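Local coordinates for glycoside hydrolase family protein (Novosphingobium sp. PP1Y, PDB 6Q2F) that probably hydrolyses terminal alpha-L-rhamnose from rhamnosylated compounds, as a glycoside hydrolase of the alpha-L-rhamnosidase family with a bound sodium ion, at residues 921-932 with 960-970; 1009-1017 with 1127-1136. All blocks are in the same frame, centred on the assembly; numbering follows the deposited sequence.

Contact 1. Residues 921-932 with 960-970; sequences FRVTGKQPELWH and EAVFVVFRKAA
Val965 O accepts from Glu929 N, 2.9 Å away in the carbonyl plane, and from a water 3.1 Å away. That water also donates to Gln927 O and accepts from Arg967 N, so it links the two strands beside the Glu929-Val965 pair. The strands 926-932 and 961-967 run antiparallel, with axes at 149°. Glu929 with Val965 and Trp931 with Phe963 are hydrogen-bonded pairs. Leu930 with Val964 is a non-hydrogen-bonded pair between them.

Phe966 carries much of the apolar contact. Val923 CG1 sits over one face of its ring, 3.6 Å from the centroid. Pro928 CB covers the opposite face. Phe921 CD1 comes to the edge of the same ring at Phe966 CZ, and the two planes meet obliquely at 56°. On the Trp931 side, Val965 CG2 lies over the five-membered ring, 3.4 Å from the Trp931 ring centroid. It points there because CG2 is anti to the carbonyl carbon of Val965.

Two lysines make polar contacts near the corner of the chain at Lys968. Lys968 is extended beyond CG, and its NZ forms a salt bridge of 2.8 Å with Glu929 OE2, met from above the carboxylate plane. Lys926 bends at chi2 (-76°), which brings its NZ back to Arg967 O at 2.8 Å. The same NZ also bonds to Lys901 O.

Strand 961-967 lies between 926-932 and 902-908 in a large antiparallel sheet, and strand 937-946 pairs with the other edge of 926-932. Helix 712-726 packs on the face that carries Trp931 and Phe963, through Leu724 and Leu725.

Contact 2. Residues 1009-1017 with 1127-1136; sequences ARLEPLDKS and LRPSGLIGPV
The Asp1015 carboxylate is the flat group that spans this contact. Ser1130 N meets its OD1 from above the carboxylate plane at 2.9 Å, with a bent N-H...O angle of 135°. Pro1129 CA also lies close to Asp1015 OD1. With chi1 at 56°, CG stands between the backbone N and the carbonyl carbon, a rotation that goes with OD1 lying at Ser1130 N. The other oxygen, OD2, forms a salt bridge with Lys1016 NZ at 3.3 Å, its hydrogen bond weak.

Next to it, Leu1014 N donates to Ser1130 O at 3.0 Å. The two bonds grip both backbone polar atoms of Ser1130. Leu1127 CD1 rests on Asp1015 CB.

At the other end, Leu1011 puts CD1 against Val1136 CG2, a tight pair at 3.5 Å. Its CD2 lies by Leu1132 CG. A water donates to both Leu1011 O and Ile1133 O, bridging two acceptors that cannot bond to each other.

Trp992 touches Leu1011, Leu1132 and Val1136 from strand 992-996. Ile1133 and Gly1134 form a classic beta bulge opposite Arg1053. A loop leaving one sheet thus lies along a strand of the other, consistent with the beta-sandwich of a galactose-binding-like domain.

In the fold
Contact 1 joins two neighbouring strands of one antiparallel sheet, while contact 2 lays a loop with a short 3-10 turn against the bulged start of strand 1131-1140. They share no strand. Both are partly buried. Contact 1 buries about twice the area, 1132 against 525 Å², and relies on regular backbone pairing with aromatic rings on both faces. Contact 2 has two direct hydrogen bonds, a bridging water and aliphatic side chains. The contacts follow in series along the chain. The centres of contact 1 and contact 2 are 39 Å apart. The nearest atoms of contact 1 and contact 2 are about 17 Å apart, so they belong to separate parts of the fold.

Contact 1. Residues 921-932 with 960-970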
loop_
_atom_site.group_PDB
_atom_site.type_symbol
_atom_site.label_atom_id
_atom_site.label_comp_id
_atom_site.label_asym_id
_atom_site.label_seq_id
_atom_site.Cartn_x
_atom_site.Cartn_y
_atom_site.Cartn_z
ATOM N N PHE A 921 -20.021 -5.717 -24.626
ATOM C CA PHE A 921 -19.998 -4.465 -23.886
ATOM C C PHE A 921 -21.428 -3.974 -23.718
ATOM O O PHE A 921 -22.234 -4.043 -24.662
ATOM C CB PHE A 921 -19.153 -3.407 -24.597
ATOM C CG PHE A 921 -17.764 -3.864 -24.926
ATOM C CD1 PHE A 921 -17.521 -4.603 -26.067
ATOM C CD2 PHE A 921 -16.697 -3.555 -24.094
ATOM C CE1 PHE A 921 -16.246 -5.023 -26.374
ATOM C CE2 PHE A 921 -15.420 -3.972 -24.393
ATOM C CZ PHE A 921 -15.194 -4.715 -25.534
ATOM N N ARG A 922 -21.744 -3.496 -22.511
ATOM C CA ARG A 922 -23.067 -2.941 -22.226
ATOM C C ARG A 922 -23.118 -1.510 -22.761
ATOM O O ARG A 922 -23.082 -0.521 -22.028
ATOM C CB ARG A 922 -23.364 -2.996 -20.734
ATOM C CG ARG A 922 -24.798 -2.579 -20.357
ATOM C CD ARG A 922 -24.970 -2.583 -18.830
ATOM N NE ARG A 922 -24.076 -1.631 -18.174
ATOM C CZ ARG A 922 -23.596 -1.768 -16.938
ATOM N NH1 ARG A 922 -23.886 -2.844 -16.219
ATOM N NH2 ARG A 922 -22.807 -0.835 -16.431
ATOM N N VAL A 923 -23.169 -1.404 -24.088
ATOM C CA VAL A 923 -23.230 -0.108 -24.749
ATOM C C VAL A 923 -23.868 -0.318 -26.110
ATOM O O VAL A 923 -23.843 -1.412 -26.673
ATOM C CB VAL A 923 -21.842 0.568 -24.894
ATOM C CG1 VAL A 923 -20.921 -0.297 -25.745
ATOM C CG2 VAL A 923 -21.953 1.966 -25.519
ATOM N N THR A 924 -24.409 0.767 -26.647
ATOM C CA THR A 924 -25.262 0.746 -27.808
ATOM C C THR A 924 -25.095 2.081 -28.526
ATOM O O THR A 924 -24.629 3.053 -27.939
ATOM C CB THR A 924 -26.688 0.477 -27.305
ATOM O OG1 THR A 924 -27.066 1.506 -26.390
ATOM C CG2 THR A 924 -26.828 -0.895 -26.732
ATOM N N GLY A 925 -25.445 2.126 -29.810
ATOM C CA GLY A 925 -25.409 3.396 -30.521
ATOM C C GLY A 925 -24.035 3.930 -30.917
ATOM O O GLY A 925 -23.955 5.030 -31.482
ATOM N N LYS A 926 -22.954 3.192 -30.659
ATOM C CA LYS A 926 -21.604 3.674 -30.931
ATOM C C LYS A 926 -20.848 2.663 -31.785
ATOM O O LYS A 926 -20.968 1.455 -31.578
ATOM C CB LYS A 926 -20.841 3.934 -29.622
ATOM C CG LYS A 926 -21.453 5.021 -28.719
ATOM C CD LYS A 926 -21.165 6.426 -29.266
ATOM C CE LYS A 926 -21.462 7.507 -28.205
ATOM N NZ LYS A 926 -21.195 8.892 -28.701
ATOM N N GLN A 927 -20.046 3.141 -32.731
ATOM C CA GLN A 927 -19.220 2.203 -33.471
ATOM C C GLN A 927 -17.874 2.083 -32.791
ATOM O O GLN A 927 -17.139 3.077 -32.705
ATOM C CB GLN A 927 -19.066 2.578 -34.935
ATOM C CG GLN A 927 -18.594 3.947 -35.283
ATOM C CD GLN A 927 -18.273 4.009 -36.755
ATOM O OE1 GLN A 927 -17.756 3.045 -37.310
ATOM N NE2 GLN A 927 -18.623 5.115 -37.409
ATOM N N PRO A 928 -17.538 0.918 -32.259
ATOM C CA PRO A 928 -16.306 0.791 -31.483
ATOM C C PRO A 928 -15.095 0.935 -32.377
ATOM O O PRO A 928 -15.153 0.667 -33.573
ATOM C CB PRO A 928 -16.403 -0.620 -30.890
ATOM C CG PRO A 928 -17.329 -1.356 -31.811
ATOM C CD PRO A 928 -18.282 -0.345 -32.359
ATOM N N GLU A 929 -13.998 1.395 -31.779
ATOM C CA GLU A 929 -12.691 1.392 -32.416
ATOM C C GLU A 929 -11.663 0.934 -31.397
ATOM O O GLU A 929 -11.804 1.196 -30.196
ATOM C CB GLU A 929 -12.301 2.778 -32.935
ATOM C CG GLU A 929 -13.056 3.229 -34.175
ATOM C CD GLU A 929 -12.558 4.572 -34.695
ATOM O OE1 GLU A 929 -12.120 5.409 -33.869
ATOM O OE2 GLU A 929 -12.587 4.780 -35.929
ATOM N N LEU A 930 -10.637 0.230 -31.878
ATOM C CA LEU A 930 -9.492 -0.072 -31.026
ATOM C C LEU A 930 -8.513 1.091 -31.037
ATOM O O LEU A 930 -8.131 1.576 -32.107
ATOM C CB LEU A 930 -8.766 -1.336 -31.481
ATOM C CG LEU A 930 -9.570 -2.617 -31.580
ATOM C CD1 LEU A 930 -8.670 -3.763 -32.037
ATOM C CD2 LEU A 930 -10.237 -2.918 -30.259
ATOM N N TRP A 931 -8.094 1.527 -29.848
ATOM C CA TRP A 931 -7.039 2.523 -29.701
ATOM C C TRP A 931 -5.812 1.861 -29.097
ATOM O O TRP A 931 -5.910 1.188 -28.072
ATOM C CB TRP A 931 -7.481 3.694 -28.823
ATOM C CG TRP A 931 -8.537 4.554 -29.421
ATOM C CD1 TRP A 931 -9.526 4.167 -30.277
ATOM C CD2 TRP A 931 -8.719 5.964 -29.208
ATOM N NE1 TRP A 931 -10.310 5.248 -30.616
ATOM C CE2 TRP A 931 -9.840 6.360 -29.970
ATOM C CE3 TRP A 931 -8.032 6.932 -28.462
ATOM C CZ2 TRP A 931 -10.296 7.672 -30.003
ATOM C CZ3 TRP A 931 -8.487 8.241 -28.489
ATOM C CH2 TRP A 931 -9.612 8.601 -29.255
ATOM N N HIS A 932 -4.662 2.037 -29.745
ATOM C CA HIS A 932 -3.449 1.340 -29.348
ATOM C C HIS A 932 -2.504 2.308 -28.661
ATOM O O HIS A 932 -2.050 3.268 -29.300
ATOM C CB HIS A 932 -2.763 0.713 -30.562
ATOM C CG HIS A 932 -3.591 -0.303 -31.271
ATOM N ND1 HIS A 932 -3.714 -1.603 -30.830
ATOM C CD2 HIS A 932 -4.304 -0.221 -32.422
ATOM C CE1 HIS A 932 -4.480 -2.273 -31.676
ATOM N NE2 HIS A 932 -4.852 -1.459 -32.647
ATOM N N GLU A 960 -1.533 -8.582 -24.206
ATOM C CA GLU A 960 -1.962 -7.373 -24.888
ATOM C C GLU A 960 -2.934 -6.583 -24.016
ATOM O O GLU A 960 -3.797 -7.146 -23.332
ATOM C CB GLU A 960 -2.622 -7.671 -26.232
ATOM C CG GLU A 960 -2.957 -6.376 -26.987
ATOM C CD GLU A 960 -3.506 -6.621 -28.377
ATOM O OE1 GLU A 960 -3.502 -7.788 -28.808
ATOM O OE2 GLU A 960 -3.946 -5.646 -29.023
ATOM N N ALA A 961 -2.767 -5.271 -24.043
ATOM C CA ALA A 961 -3.679 -4.315 -23.458
ATOM C C ALA A 961 -4.201 -3.435 -24.577
ATOM O O ALA A 961 -3.435 -3.019 -25.444
ATOM C CB ALA A 961 -2.970 -3.462 -22.394
ATOM N N VAL A 962 -5.496 -3.128 -24.559
ATOM C CA VAL A 962 -6.064 -2.355 -25.651
ATOM C C VAL A 962 -7.280 -1.601 -25.155
ATOM O O VAL A 962 -7.956 -2.018 -24.212
ATOM C CB VAL A 962 -6.414 -3.262 -26.855
ATOM C CG1 VAL A 962 -7.682 -4.073 -26.576
ATOM C CG2 VAL A 962 -6.534 -2.440 -28.137
ATOM N N PHE A 963 -7.557 -0.480 -25.802
ATOM C CA PHE A 963 -8.741 0.296 -25.504
ATOM C C PHE A 963 -9.780 0.035 -26.585
ATOM O O PHE A 963 -9.472 0.107 -27.782
ATOM C CB PHE A 963 -8.377 1.777 -25.405
ATOM C CG PHE A 963 -7.501 2.104 -24.220
ATOM C CD1 PHE A 963 -6.118 1.983 -24.299
ATOM C CD2 PHE A 963 -8.067 2.521 -23.026
ATOM C CE1 PHE A 963 -5.308 2.278 -23.201
ATOM C CE2 PHE A 963 -7.273 2.828 -21.917
ATOM C CZ PHE A 963 -5.895 2.711 -22.003
ATOM N N VAL A 964 -10.983 -0.328 -26.165
ATOM C CA VAL A 964 -12.129 -0.434 -27.063
ATOM C C VAL A 964 -12.968 0.806 -26.794
ATOM O O VAL A 964 -13.532 0.977 -25.707
ATOM C CB VAL A 964 -12.910 -1.739 -26.864
ATOM C CG1 VAL A 964 -13.964 -1.927 -27.983
ATOM C CG2 VAL A 964 -11.953 -2.924 -26.884
ATOM N N VAL A 965 -13.000 1.707 -27.762
ATOM C CA VAL A 965 -13.518 3.056 -27.586
ATOM C C VAL A 965 -14.851 3.165 -28.315
ATOM O O VAL A 965 -14.946 2.827 -29.502
ATOM C CB VAL A 965 -12.502 4.084 -28.112
ATOM C CG1 VAL A 965 -13.081 5.477 -28.049
ATOM C CG2 VAL A 965 -11.229 3.983 -27.288
ATOM N N PHE A 966 -15.872 3.650 -27.605
ATOM C CA PHE A 966 -17.235 3.799 -28.132
ATOM C C PHE A 966 -17.614 5.272 -28.089
ATOM O O PHE A 966 -18.324 5.710 -27.181
ATOM C CB PHE A 966 -18.205 3.000 -27.338
ATOM C CG PHE A 966 -17.981 1.527 -27.389
ATOM C CD1 PHE A 966 -17.067 0.916 -26.545
ATOM C CD2 PHE A 966 -18.713 0.745 -28.264
ATOM C CE1 PHE A 966 -16.890 -0.449 -26.582
ATOM C CE2 PHE A 966 -18.534 -0.614 -28.303
ATOM C CZ PHE A 966 -17.626 -1.212 -27.470
ATOM N N ARG A 967 -17.176 6.031 -29.085
ATOM C CA ARG A 967 -17.464 7.456 -29.071
ATOM C C ARG A 967 -18.101 7.928 -30.367
ATOM O O ARG A 967 -18.950 8.826 -30.347
ATOM C CB ARG A 967 -16.196 8.268 -28.806
ATOM C CG ARG A 967 -15.672 8.109 -27.391
ATOM C CD ARG A 967 -14.236 8.620 -27.294
ATOM N NE ARG A 967 -14.159 9.921 -26.658
ATOM C CZ ARG A 967 -13.952 11.045 -27.320
ATOM N NH1 ARG A 967 -13.794 11.019 -28.636
ATOM N NH2 ARG A 967 -13.895 12.187 -26.664
ATOM N N LYS A 968 -17.678 7.356 -31.497
ATOM C CA LYS A 968 -18.300 7.680 -32.771
ATOM C C LYS A 968 -19.723 7.133 -32.816
ATOM O O LYS A 968 -19.957 5.962 -32.510
ATOM C CB LYS A 968 -17.465 7.112 -33.916
ATOM C CG LYS A 968 -16.050 7.677 -34.027
ATOM C CD LYS A 968 -15.347 7.137 -35.290
ATOM C CE LYS A 968 -14.012 7.843 -35.538
ATOM N NZ LYS A 968 -13.319 7.326 -36.754
ATOM N N ALA A 969 -20.675 7.981 -33.195
ATOM C CA ALA A 969 -22.049 7.520 -33.386
ATOM C C ALA A 969 -22.105 6.432 -34.452
ATOM O O ALA A 969 -21.504 6.555 -35.516
ATOM C CB ALA A 969 -22.971 8.680 -33.780
ATOM N N ALA A 970 -22.824 5.358 -34.153
ATOM C CA ALA A 970 -22.941 4.230 -35.065
ATOM C C ALA A 970 -23.874 4.593 -36.220
ATOM O O ALA A 970 -25.046 4.899 -36.000
ATOM C CB ALA A 970 -23.453 3.002 -34.314
HETATM O O HOH W 1 -15.877 5.242 -31.280
HETATM O O HOH W 2 -2.758 -2.161 -28.235
#

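Contact 2. Residues 1009-1017 with 1127-1136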
loop_
_atom_site.group_PDB
_atom_site.type_symbol
_atom_site.label_atom_id
_atom_site.label_comp_id
_atom_site.label_asym_id
_atom_site.label_seq_id
_atom_site.Cartn_x
_atom_site.Cartn_y
_atom_site.Cartn_z
ATOM N N ALA A 1009 27.240 -12.539 -41.304
ATOM C CA ALA A 1009 26.717 -13.306 -42.429
ATOM C C ALA A 1009 25.265 -13.676 -42.195
ATOM O O ALA A 1009 24.500 -13.846 -43.150
ATOM C CB ALA A 1009 27.542 -14.572 -42.639
ATOM N N ARG A 1010 24.864 -13.742 -40.933
ATOM C CA ARG A 1010 23.547 -14.202 -40.541
ATOM C C ARG A 1010 23.185 -13.535 -39.224
ATOM O O ARG A 1010 24.037 -13.413 -38.339
ATOM C CB ARG A 1010 23.558 -15.722 -40.384
ATOM C CG ARG A 1010 22.237 -16.415 -40.570
ATOM C CD ARG A 1010 22.414 -17.718 -41.380
ATOM N NE ARG A 1010 23.513 -17.612 -42.354
ATOM C CZ ARG A 1010 23.419 -17.074 -43.583
ATOM N NH1 ARG A 1010 22.249 -16.601 -44.036
ATOM N NH2 ARG A 1010 24.480 -17.047 -44.389
ATOM N N LEU A 1011 21.926 -13.120 -39.093
ATOM C CA LEU A 1011 21.456 -12.629 -37.806
ATOM C C LEU A 1011 21.692 -13.712 -36.768
ATOM O O LEU A 1011 21.346 -14.876 -36.989
ATOM C CB LEU A 1011 19.969 -12.275 -37.879
ATOM C CG LEU A 1011 19.514 -10.906 -38.380
ATOM C CD1 LEU A 1011 17.997 -10.781 -38.435
ATOM C CD2 LEU A 1011 20.129 -9.783 -37.541
ATOM N N GLU A 1012 22.319 -13.339 -35.658
ATOM C CA GLU A 1012 22.612 -14.261 -34.569
ATOM C C GLU A 1012 22.447 -13.539 -33.239
ATOM O O GLU A 1012 22.681 -12.327 -33.155
ATOM C CB GLU A 1012 24.043 -14.819 -34.661
ATOM C CG GLU A 1012 24.344 -15.650 -35.911
ATOM C CD GLU A 1012 23.744 -17.051 -35.844
ATOM O OE1 GLU A 1012 23.529 -17.665 -36.913
ATOM O OE2 GLU A 1012 23.493 -17.537 -34.715
ATOM N N PRO A 1013 22.044 -14.250 -32.185
ATOM C CA PRO A 1013 22.013 -13.623 -30.855
ATOM C C PRO A 1013 23.421 -13.200 -30.476
ATOM O O PRO A 1013 24.341 -14.018 -30.450
ATOM C CB PRO A 1013 21.474 -14.732 -29.936
ATOM C CG PRO A 1013 20.921 -15.786 -30.848
ATOM C CD PRO A 1013 21.692 -15.678 -32.135
ATOM N N LEU A 1014 23.592 -11.897 -30.209
ATOM C CA LEU A 1014 24.919 -11.368 -29.904
ATOM C C LEU A 1014 25.526 -12.045 -28.684
ATOM O O LEU A 1014 26.743 -12.238 -28.627
ATOM C CB LEU A 1014 24.857 -9.855 -29.686
ATOM C CG LEU A 1014 24.301 -9.066 -30.878
ATOM C CD1 LEU A 1014 24.351 -7.565 -30.636
ATOM C CD2 LEU A 1014 25.053 -9.434 -32.146
ATOM N N ASP A 1015 24.703 -12.434 -27.711
ATOM C CA ASP A 1015 25.219 -13.091 -26.516
ATOM C C ASP A 1015 25.828 -14.460 -26.795
ATOM O O ASP A 1015 26.461 -15.027 -25.902
ATOM C CB ASP A 1015 24.109 -13.225 -25.485
ATOM C CG ASP A 1015 22.912 -13.963 -26.030
ATOM O OD1 ASP A 1015 22.183 -13.367 -26.847
ATOM O OD2 ASP A 1015 22.700 -15.131 -25.638
ATOM N N LYS A 1016 25.645 -15.016 -27.991
ATOM C CA LYS A 1016 26.315 -16.249 -28.369
ATOM C C LYS A 1016 27.569 -15.991 -29.198
ATOM O O LYS A 1016 28.159 -16.936 -29.730
ATOM C CB LYS A 1016 25.354 -17.165 -29.132
ATOM C CG LYS A 1016 24.137 -17.613 -28.318
ATOM C CD LYS A 1016 24.553 -18.490 -27.135
ATOM C CE LYS A 1016 23.351 -19.101 -26.405
ATOM N NZ LYS A 1016 23.037 -18.394 -25.132
ATOM N N SER A 1017 28.012 -14.743 -29.294
ATOM C CA SER A 1017 29.140 -14.427 -30.157
ATOM C C SER A 1017 30.445 -14.986 -29.598
ATOM O O SER A 1017 30.643 -15.084 -28.381
ATOM C CB SER A 1017 29.269 -12.916 -30.330
ATOM O OG SER A 1017 30.475 -12.572 -31.006
ATOM N N LEU A 1127 23.514 -15.143 -19.625
ATOM C CA LEU A 1127 23.281 -13.905 -20.357
ATOM C C LEU A 1127 21.827 -13.798 -20.816
ATOM O O LEU A 1127 21.109 -14.790 -20.929
ATOM C CB LEU A 1127 24.201 -13.810 -21.569
ATOM C CG LEU A 1127 25.696 -13.796 -21.287
ATOM C CD1 LEU A 1127 26.465 -13.692 -22.608
ATOM C CD2 LEU A 1127 26.035 -12.646 -20.366
ATOM N N ARG A 1128 21.387 -12.547 -21.068
ATOM C CA ARG A 1128 20.076 -12.368 -21.678
ATOM C C ARG A 1128 20.209 -12.372 -23.200
ATOM O O ARG A 1128 21.211 -11.893 -23.734
ATOM C CB ARG A 1128 19.438 -11.051 -21.223
ATOM C CG ARG A 1128 18.960 -11.054 -19.766
ATOM C CD ARG A 1128 18.530 -9.678 -19.293
ATOM N NE ARG A 1128 17.533 -9.082 -20.176
ATOM C CZ ARG A 1128 16.279 -8.788 -19.831
ATOM N NH1 ARG A 1128 15.835 -9.026 -18.596
ATOM N NH2 ARG A 1128 15.469 -8.239 -20.730
ATOM N N PRO A 1129 19.238 -12.900 -23.938
ATOM C CA PRO A 1129 19.313 -12.809 -25.400
ATOM C C PRO A 1129 19.470 -11.349 -25.809
ATOM O O PRO A 1129 18.825 -10.461 -25.247
ATOM C CB PRO A 1129 17.975 -13.397 -25.866
ATOM C CG PRO A 1129 17.469 -14.193 -24.684
ATOM C CD PRO A 1129 17.938 -13.426 -23.485
ATOM N N SER A 1130 20.360 -11.104 -26.772
ATOM C CA SER A 1130 20.769 -9.750 -27.108
ATOM C C SER A 1130 20.734 -9.520 -28.617
ATOM O O SER A 1130 21.082 -10.410 -29.404
ATOM C CB SER A 1130 22.183 -9.480 -26.575
ATOM O OG SER A 1130 22.524 -8.125 -26.771
ATOM N N GLY A 1131 20.326 -8.314 -29.011
ATOM C CA GLY A 1131 20.398 -7.864 -30.388
ATOM C C GLY A 1131 19.174 -8.208 -31.209
ATOM O O GLY A 1131 18.091 -8.537 -30.699
ATOM N N LEU A 1132 19.360 -8.100 -32.526
ATOM C CA LEU A 1132 18.317 -8.401 -33.504
ATOM C C LEU A 1132 18.433 -9.881 -33.848
ATOM O O LEU A 1132 19.271 -10.276 -34.657
ATOM C CB LEU A 1132 18.477 -7.535 -34.752
ATOM C CG LEU A 1132 17.422 -7.720 -35.867
ATOM C CD1 LEU A 1132 15.997 -7.549 -35.319
ATOM C CD2 LEU A 1132 17.650 -6.747 -37.003
ATOM N N ILE A 1133 17.597 -10.707 -33.225
ATOM C CA ILE A 1133 17.704 -12.146 -33.424
ATOM C C ILE A 1133 16.891 -12.616 -34.637
ATOM O O ILE A 1133 17.289 -13.556 -35.324
ATOM C CB ILE A 1133 17.275 -12.855 -32.130
ATOM C CG1 ILE A 1133 18.258 -12.532 -31.002
ATOM C CG2 ILE A 1133 17.147 -14.358 -32.335
ATOM C CD1 ILE A 1133 17.740 -12.886 -29.619
ATOM N N GLY A 1134 15.756 -11.982 -34.915
ATOM C CA GLY A 1134 14.932 -12.365 -36.044
ATOM C C GLY A 1134 14.101 -13.631 -35.895
ATOM O O GLY A 1134 13.859 -14.103 -34.780
ATOM N N PRO A 1135 13.639 -14.188 -37.031
ATOM C CA PRO A 1135 13.897 -13.673 -38.380
ATOM C C PRO A 1135 13.138 -12.372 -38.668
ATOM O O PRO A 1135 12.089 -12.102 -38.062
ATOM C CB PRO A 1135 13.404 -14.808 -39.282
ATOM C CG PRO A 1135 12.271 -15.408 -38.503
ATOM C CD PRO A 1135 12.642 -15.272 -37.036
ATOM N N VAL A 1136 13.696 -11.558 -39.557
ATOM C CA VAL A 1136 13.099 -10.291 -39.955
ATOM C C VAL A 1136 12.327 -10.530 -41.245
ATOM O O VAL A 1136 12.904 -10.967 -42.252
ATOM C CB VAL A 1136 14.164 -9.199 -40.141
ATOM C CG1 VAL A 1136 13.494 -7.881 -40.509
ATOM C CG2 VAL A 1136 15.021 -9.043 -38.869
HETATM O O HOH W 3 19.214 -15.582 -34.978
HETATM O O HOH W 4 22.010 -10.282 -34.343
#